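Local structure of LYND (Lyngbya aestuarii, 4V1T) at residues 619-624 / 662-667; 560-565 / 768-773. The protein probably catalyses the ATP- and magnesium-dependent heterocyclisation of residues in precursor peptides, as a YcaO-family cyclodehydratase. All blocks are in the same frame, centred on the assembly; numbering follows the deposited sequence.

Interaction 1: residues 619-624 / 662-667; sequences RLILGF and DWLITE
A chi1 of 164°, which puts CG of Trp-663 opposite the backbone N, carries the indole off the helix and up to Leu-620, whose own CG lies anti to the carbonyl carbon (chi1 -67°), an arm that sets CB against NE1 and CZ2 of the indole and CD1 against CZ2. The contact joins the short helix 661-666 to the entrance of strand 621-626, an outer strand of a three-stranded antiparallel sheet in the YcaO region. NE1 of Trp-663 donates to Leu-620 O at 2.6 Å; the oxygen lies almost in the indole plane, whereas NE1 stands above the carbonyl plane, off the lone-pair direction. The two side chains cross near a right angle, Leu-620 CB resting 3.7 Å from Trp-663 CZ2. A phenylalanine in place of the tryptophan would probably leave Leu-620 O without this donor and open a gap beside the leucine. His-672 and Phe-775 also meet the indole. On the next residue, Leu-664 O accepts a weak bond from Arg-619 N at 3.2 Å, while NH1 of Arg-619 makes a salt bridge with Asp-653. A water accepts from Leu-620 N at 2.6 Å and lies near Trp-663 O and Glu-667 O, linking the strand's approach to the helix end. Next along the two segments, Leu-664 CD2 presses tightly against Ile-621 CG1, at 3.5 Å.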
loop_
_atom_site.group_PDB
_atom_site.type_symbol
_atom_site.label_atom_id
_atom_site.label_comp_id
_atom_site.label_asym_id
_atom_site.label_seq_id
_atom_site.Cartn_x
_atom_site.Cartn_y
_atom_site.Cartn_z
ATOM N N ARG B 619 -12.532 13.045 30.838
ATOM C CA ARG B 619 -11.648 12.186 30.054
ATOM C C ARG B 619 -10.219 12.694 30.113
ATOM O O ARG B 619 -9.613 13.016 29.084
ATOM C CB ARG B 619 -12.102 12.117 28.588
ATOM C CG ARG B 619 -13.584 11.851 28.388
ATOM C CD ARG B 619 -13.911 10.403 28.075
ATOM N NE ARG B 619 -14.995 10.355 27.094
ATOM C CZ ARG B 619 -15.732 9.285 26.832
ATOM N NH1 ARG B 619 -15.520 8.159 27.486
ATOM N NH2 ARG B 619 -16.693 9.350 25.921
ATOM N N LEU B 620 -9.694 12.796 31.321
ATOM C CA LEU B 620 -8.339 13.266 31.511
ATOM C C LEU B 620 -7.390 12.314 30.809
ATOM O O LEU B 620 -7.328 11.117 31.089
ATOM C CB LEU B 620 -7.977 13.376 32.999
ATOM C CG LEU B 620 -8.750 14.448 33.767
ATOM C CD1 LEU B 620 -8.415 14.378 35.249
ATOM C CD2 LEU B 620 -8.454 15.832 33.206
ATOM N N ILE B 621 -6.656 12.865 29.869
ATOM C CA ILE B 621 -5.705 12.091 29.132
ATOM C C ILE B 621 -4.389 12.834 29.147
ATOM O O ILE B 621 -4.336 14.056 29.225
ATOM C CB ILE B 621 -6.241 11.806 27.715
ATOM C CG1 ILE B 621 -7.446 10.861 27.852
ATOM C CG2 ILE B 621 -5.166 11.167 26.842
ATOM C CD1 ILE B 621 -8.219 10.640 26.615
ATOM N N LEU B 622 -3.315 12.081 29.093
ATOM C CA LEU B 622 -2.006 12.672 29.077
ATOM C C LEU B 622 -1.012 11.781 28.338
ATOM O O LEU B 622 -1.268 10.597 28.096
ATOM C CB LEU B 622 -1.559 12.966 30.506
ATOM C CG LEU B 622 -1.852 11.866 31.512
ATOM C CD1 LEU B 622 -0.803 10.796 31.377
ATOM C CD2 LEU B 622 -1.885 12.411 32.926
ATOM N N GLY B 623 0.114 12.369 27.961
ATOM C CA GLY B 623 1.116 11.681 27.170
ATOM C C GLY B 623 2.470 12.274 27.465
ATOM O O GLY B 623 2.571 13.444 27.835
ATOM N N PHE B 624 3.512 11.466 27.312
ATOM C CA PHE B 624 4.852 11.864 27.729
ATOM C C PHE B 624 5.867 11.719 26.618
ATOM O O PHE B 624 5.651 10.987 25.643
ATOM C CB PHE B 624 5.305 11.011 28.900
ATOM C CG PHE B 624 4.247 10.767 29.912
ATOM C CD1 PHE B 624 3.767 11.800 30.686
ATOM C CD2 PHE B 624 3.746 9.490 30.105
ATOM C CE1 PHE B 624 2.801 11.565 31.636
ATOM C CE2 PHE B 624 2.785 9.247 31.051
ATOM C CZ PHE B 624 2.314 10.284 31.822
ATOM N N ASP B 662 -12.123 3.669 34.325
ATOM C CA ASP B 662 -12.518 4.307 35.581
ATOM C C ASP B 662 -11.959 5.725 35.677
ATOM O O ASP B 662 -12.673 6.668 36.009
ATOM C CB ASP B 662 -12.024 3.486 36.771
ATOM C CG ASP B 662 -12.694 3.882 38.070
ATOM O OD1 ASP B 662 -12.564 5.058 38.487
ATOM O OD2 ASP B 662 -13.361 3.014 38.681
ATOM N N TRP B 663 -10.670 5.855 35.382
ATOM C CA TRP B 663 -10.001 7.143 35.395
ATOM C C TRP B 663 -10.671 8.147 34.453
ATOM O O TRP B 663 -10.891 9.308 34.813
ATOM C CB TRP B 663 -8.543 6.958 35.002
ATOM C CG TRP B 663 -7.876 8.228 34.611
ATOM C CD1 TRP B 663 -7.804 8.767 33.354
ATOM C CD2 TRP B 663 -7.178 9.124 35.476
ATOM N NE1 TRP B 663 -7.105 9.940 33.391
ATOM C CE2 TRP B 663 -6.713 10.188 34.683
ATOM C CE3 TRP B 663 -6.903 9.133 36.848
ATOM C CZ2 TRP B 663 -5.991 11.249 35.215
ATOM C CZ3 TRP B 663 -6.187 10.184 37.371
ATOM C CH2 TRP B 663 -5.742 11.228 36.561
ATOM N N LEU B 664 -11.005 7.686 33.252
ATOM C CA LEU B 664 -11.546 8.556 32.214
ATOM C C LEU B 664 -12.930 9.101 32.557
ATOM O O LEU B 664 -13.209 10.278 32.333
ATOM C CB LEU B 664 -11.594 7.804 30.885
ATOM C CG LEU B 664 -10.242 7.579 30.208
ATOM C CD1 LEU B 664 -10.329 6.479 29.154
ATOM C CD2 LEU B 664 -9.743 8.866 29.572
ATOM N N ILE B 665 -13.790 8.252 33.106
ATOM C CA ILE B 665 -15.166 8.658 33.393
ATOM C C ILE B 665 -15.275 9.388 34.734
ATOM O O ILE B 665 -16.056 10.331 34.864
ATOM C CB ILE B 665 -16.159 7.451 33.358
ATOM C CG1 ILE B 665 -17.498 7.827 34.008
ATOM C CG2 ILE B 665 -15.596 6.236 34.075
ATOM C CD1 ILE B 665 -18.608 6.817 33.778
ATOM N N THR B 666 -14.484 8.964 35.721
ATOM C CA THR B 666 -14.640 9.460 37.091
ATOM C C THR B 666 -13.822 10.711 37.400
ATOM O O THR B 666 -14.348 11.692 37.920
ATOM C CB THR B 666 -14.270 8.389 38.150
ATOM O OG1 THR B 666 -12.889 8.031 38.032
ATOM C CG2 THR B 666 -15.145 7.150 38.002
ATOM N N GLU B 667 -12.529 10.674 37.098
ATOM C CA GLU B 667 -11.609 11.673 37.622
ATOM C C GLU B 667 -11.749 13.034 36.964
ATOM O O GLU B 667 -11.976 13.149 35.760
ATOM C CB GLU B 667 -10.172 11.191 37.478
ATOM C CG GLU B 667 -9.867 9.943 38.271
ATOM C CD GLU B 667 -10.329 10.047 39.707
ATOM O OE1 GLU B 667 -9.942 11.021 40.386
ATOM O OE2 GLU B 667 -11.091 9.161 40.145
HETATM O O HOH W 1 -10.729 11.833 33.503
#

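Interaction 2: residues 560-565 / 768-773; sequences YNRLRR and MNPTPM
Tyr-560 and Asn-769 set their side chains at about a right angle, ring and amide planes 72° apart, where the C-terminal end of helix 538-561 meets the loop 768-773 close to the chain's C-terminus. The helix stops in a Schellman motif with Arg-562, at positive phi, as its C-prime residue, and the loop answers with an Asx turn, Asn-769 OD1 accepting from Thr-771 N. Between the two, Tyr-560 O takes the N-H of Asn-769 at 2.9 Å, in the carbonyl plane and on a lone pair. The tyrosine ring presents its edge to Asn-769 O, which lies near the ring plane, 3.8 Å from Tyr-560 CD1. At the far end its hydroxyl passes near Met-773 but is bonded to Phe-740 O. Arg-562 lies across Asn-769, its guanidinium only 14° from parallel with the amide; Arg-562 CG is 3.5 Å from Asn-769 ND2, and one guanidinium face is covered toward its rim by Asn-769 CA and Pro-770 CD. The bend at chi3 (-84°) turns the guanidinium over this Asn-Pro step, and NH2 is anchored by Gln-767 O. The amide is held in turn from the helix and from a loop: Asn-769 ND2 bonds to Trp-559 O and to Tyr-674 OH, which, with the Asx turn, should fix its rotation. Met-768 and Asn-561 lie alongside each other with their ends in the same direction, Met-768 CE 3.7 Å from Asn-561 OD1, while Asn-561 ND2 bonds to Leu-557 O and Leu-749 O. Leu-749 and Tyr-750 of helix 748-755 also pack on this methionine. Its sulfur sits by the helix end, Met-768 SD lying 3.3 Å from Tyr-560 O and 3.8 Å from Tyr-560 CB.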
loop_
_atom_site.group_PDB
_atom_site.type_symbol
_atom_site.label_atom_id
_atom_site.label_comp_id
_atom_site.label_asym_id
_atom_site.label_seq_id
_atom_site.Cartn_x
_atom_site.Cartn_y
_atom_site.Cartn_z
ATOM N N TYR B 560 4.042 11.217 41.625
ATOM C CA TYR B 560 3.916 10.631 42.952
ATOM C C TYR B 560 4.244 11.618 44.064
ATOM O O TYR B 560 3.757 11.470 45.185
ATOM C CB TYR B 560 4.781 9.373 43.053
ATOM C CG TYR B 560 4.233 8.268 42.192
ATOM C CD1 TYR B 560 3.095 7.549 42.575
ATOM C CD2 TYR B 560 4.809 7.976 40.957
ATOM C CE1 TYR B 560 2.575 6.559 41.761
ATOM C CE2 TYR B 560 4.299 6.990 40.148
ATOM C CZ TYR B 560 3.183 6.286 40.547
ATOM O OH TYR B 560 2.686 5.311 39.718
ATOM N N ASN B 561 5.053 12.628 43.761
ATOM C CA ASN B 561 5.230 13.745 44.685
ATOM C C ASN B 561 4.133 14.789 44.472
ATOM O O ASN B 561 4.024 15.732 45.238
ATOM C CB ASN B 561 6.605 14.385 44.518
ATOM C CG ASN B 561 7.737 13.446 44.889
ATOM O OD1 ASN B 561 8.040 13.253 46.068
ATOM N ND2 ASN B 561 8.379 12.869 43.883
ATOM N N ARG B 562 3.326 14.601 43.429
ATOM C CA ARG B 562 2.254 15.524 43.076
ATOM C C ARG B 562 2.774 16.954 43.021
ATOM O O ARG B 562 2.253 17.859 43.669
ATOM C CB ARG B 562 1.083 15.391 44.050
ATOM C CG ARG B 562 0.330 14.077 43.887
ATOM C CD ARG B 562 -0.840 13.967 44.848
ATOM N NE ARG B 562 -0.435 13.474 46.162
ATOM C CZ ARG B 562 -1.284 13.144 47.131
ATOM N NH1 ARG B 562 -2.588 13.250 46.931
ATOM N NH2 ARG B 562 -0.832 12.690 48.295
ATOM N N LEU B 563 3.820 17.139 42.231
ATOM C CA LEU B 563 4.483 18.422 42.124
ATOM C C LEU B 563 3.711 19.373 41.237
ATOM O O LEU B 563 3.070 18.949 40.281
ATOM C CB LEU B 563 5.900 18.237 41.573
ATOM C CG LEU B 563 6.822 17.344 42.412
ATOM C CD1 LEU B 563 8.112 17.048 41.668
ATOM C CD2 LEU B 563 7.118 17.991 43.752
ATOM N N ARG B 564 3.770 20.661 41.563
ATOM C CA ARG B 564 3.219 21.701 40.707
ATOM C C ARG B 564 4.295 22.144 39.719
ATOM O O ARG B 564 5.351 22.610 40.126
ATOM C CB ARG B 564 2.721 22.890 41.539
ATOM C CG ARG B 564 1.722 22.532 42.632
ATOM C CD ARG B 564 0.400 21.990 42.090
ATOM N NE ARG B 564 -0.461 23.056 41.566
ATOM C CZ ARG B 564 -0.548 23.424 40.290
ATOM N NH1 ARG B 564 0.170 22.819 39.355
ATOM N NH2 ARG B 564 -1.364 24.413 39.938
ATOM N N ARG B 565 4.022 21.993 38.430
ATOM C CA ARG B 565 5.009 22.272 37.395
ATOM C C ARG B 565 4.577 23.438 36.517
ATOM O O ARG B 565 3.377 23.683 36.327
ATOM C CB ARG B 565 5.229 21.028 36.525
ATOM C CG ARG B 565 5.687 19.782 37.282
ATOM C CD ARG B 565 7.022 20.000 37.978
ATOM N NE ARG B 565 8.047 20.453 37.044
ATOM C CZ ARG B 565 9.069 21.239 37.366
ATOM N NH1 ARG B 565 9.220 21.672 38.604
ATOM N NH2 ARG B 565 9.941 21.603 36.437
ATOM N N MET B 768 3.047 9.532 49.208
ATOM C CA MET B 768 3.107 9.362 47.760
ATOM C C MET B 768 1.693 9.270 47.207
ATOM O O MET B 768 0.786 8.799 47.884
ATOM C CB MET B 768 3.916 8.121 47.374
ATOM C CG MET B 768 5.427 8.265 47.555
ATOM S SD MET B 768 6.114 9.647 46.640
ATOM C CE MET B 768 7.805 9.721 47.199
ATOM N N ASN B 769 1.514 9.741 45.975
ATOM C CA ASN B 769 0.208 9.762 45.333
ATOM C C ASN B 769 -0.456 8.392 45.437
ATOM O O ASN B 769 0.090 7.408 44.941
ATOM C CB ASN B 769 0.351 10.162 43.865
ATOM C CG ASN B 769 -0.963 10.579 43.236
ATOM O OD1 ASN B 769 -2.045 10.238 43.718
ATOM N ND2 ASN B 769 -0.872 11.324 42.145
ATOM N N PRO B 770 -1.622 8.319 46.102
ATOM C CA PRO B 770 -2.321 7.044 46.223
ATOM C C PRO B 770 -3.004 6.622 44.924
ATOM O O PRO B 770 -3.447 5.481 44.811
ATOM C CB PRO B 770 -3.356 7.315 47.319
ATOM C CG PRO B 770 -3.643 8.759 47.188
ATOM C CD PRO B 770 -2.351 9.403 46.784
ATOM N N THR B 771 -3.104 7.541 43.967
ATOM C CA THR B 771 -3.696 7.244 42.672
ATOM C C THR B 771 -2.632 6.732 41.702
ATOM O O THR B 771 -1.720 7.474 41.354
ATOM C CB THR B 771 -4.357 8.478 42.054
ATOM O OG1 THR B 771 -5.363 8.971 42.941
ATOM C CG2 THR B 771 -5.009 8.128 40.706
ATOM N N PRO B 772 -2.740 5.462 41.266
ATOM C CA PRO B 772 -1.734 4.983 40.320
ATOM C C PRO B 772 -1.824 5.738 38.991
ATOM O O PRO B 772 -2.922 6.096 38.559
ATOM C CB PRO B 772 -2.080 3.497 40.138
ATOM C CG PRO B 772 -3.019 3.161 41.268
ATOM C CD PRO B 772 -3.737 4.424 41.591
ATOM N N MET B 773 -0.683 5.988 38.367
ATOM C CA MET B 773 -0.670 6.669 37.085
ATOM C C MET B 773 -1.406 5.781 36.074
ATOM O O MET B 773 -0.977 4.655 35.826
ATOM C CB MET B 773 0.766 6.955 36.650
ATOM C CG MET B 773 0.917 8.216 35.798
ATOM S SD MET B 773 0.273 8.031 34.130
ATOM C CE MET B 773 1.405 6.828 33.471
#

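Overall arrangement
Both interactions lie on the same side of the chain's centre, their centres about 14 Å apart. Along the chain, 560-565 comes first, then both segments of interaction 1, and 768-773 last, so interaction 2 closes a long loop that contains interaction 1. They touch directly: Met-773 packs on Leu-622 and Phe-624 of strand 621-626, with Met-773 CE 3.7 Å from Phe-624 CE2, and Thr-771 CG2 nears Trp-663 CZ3. Phe-624 also rests on helix 538-561, which ends in interaction 2. The C-terminal segment thus ties helix to sheet beside the nucleotide and magnesium region, the side chain of Met-773 about 9 Å from a bound magnesium ion and about 11 Å from the bound ADP.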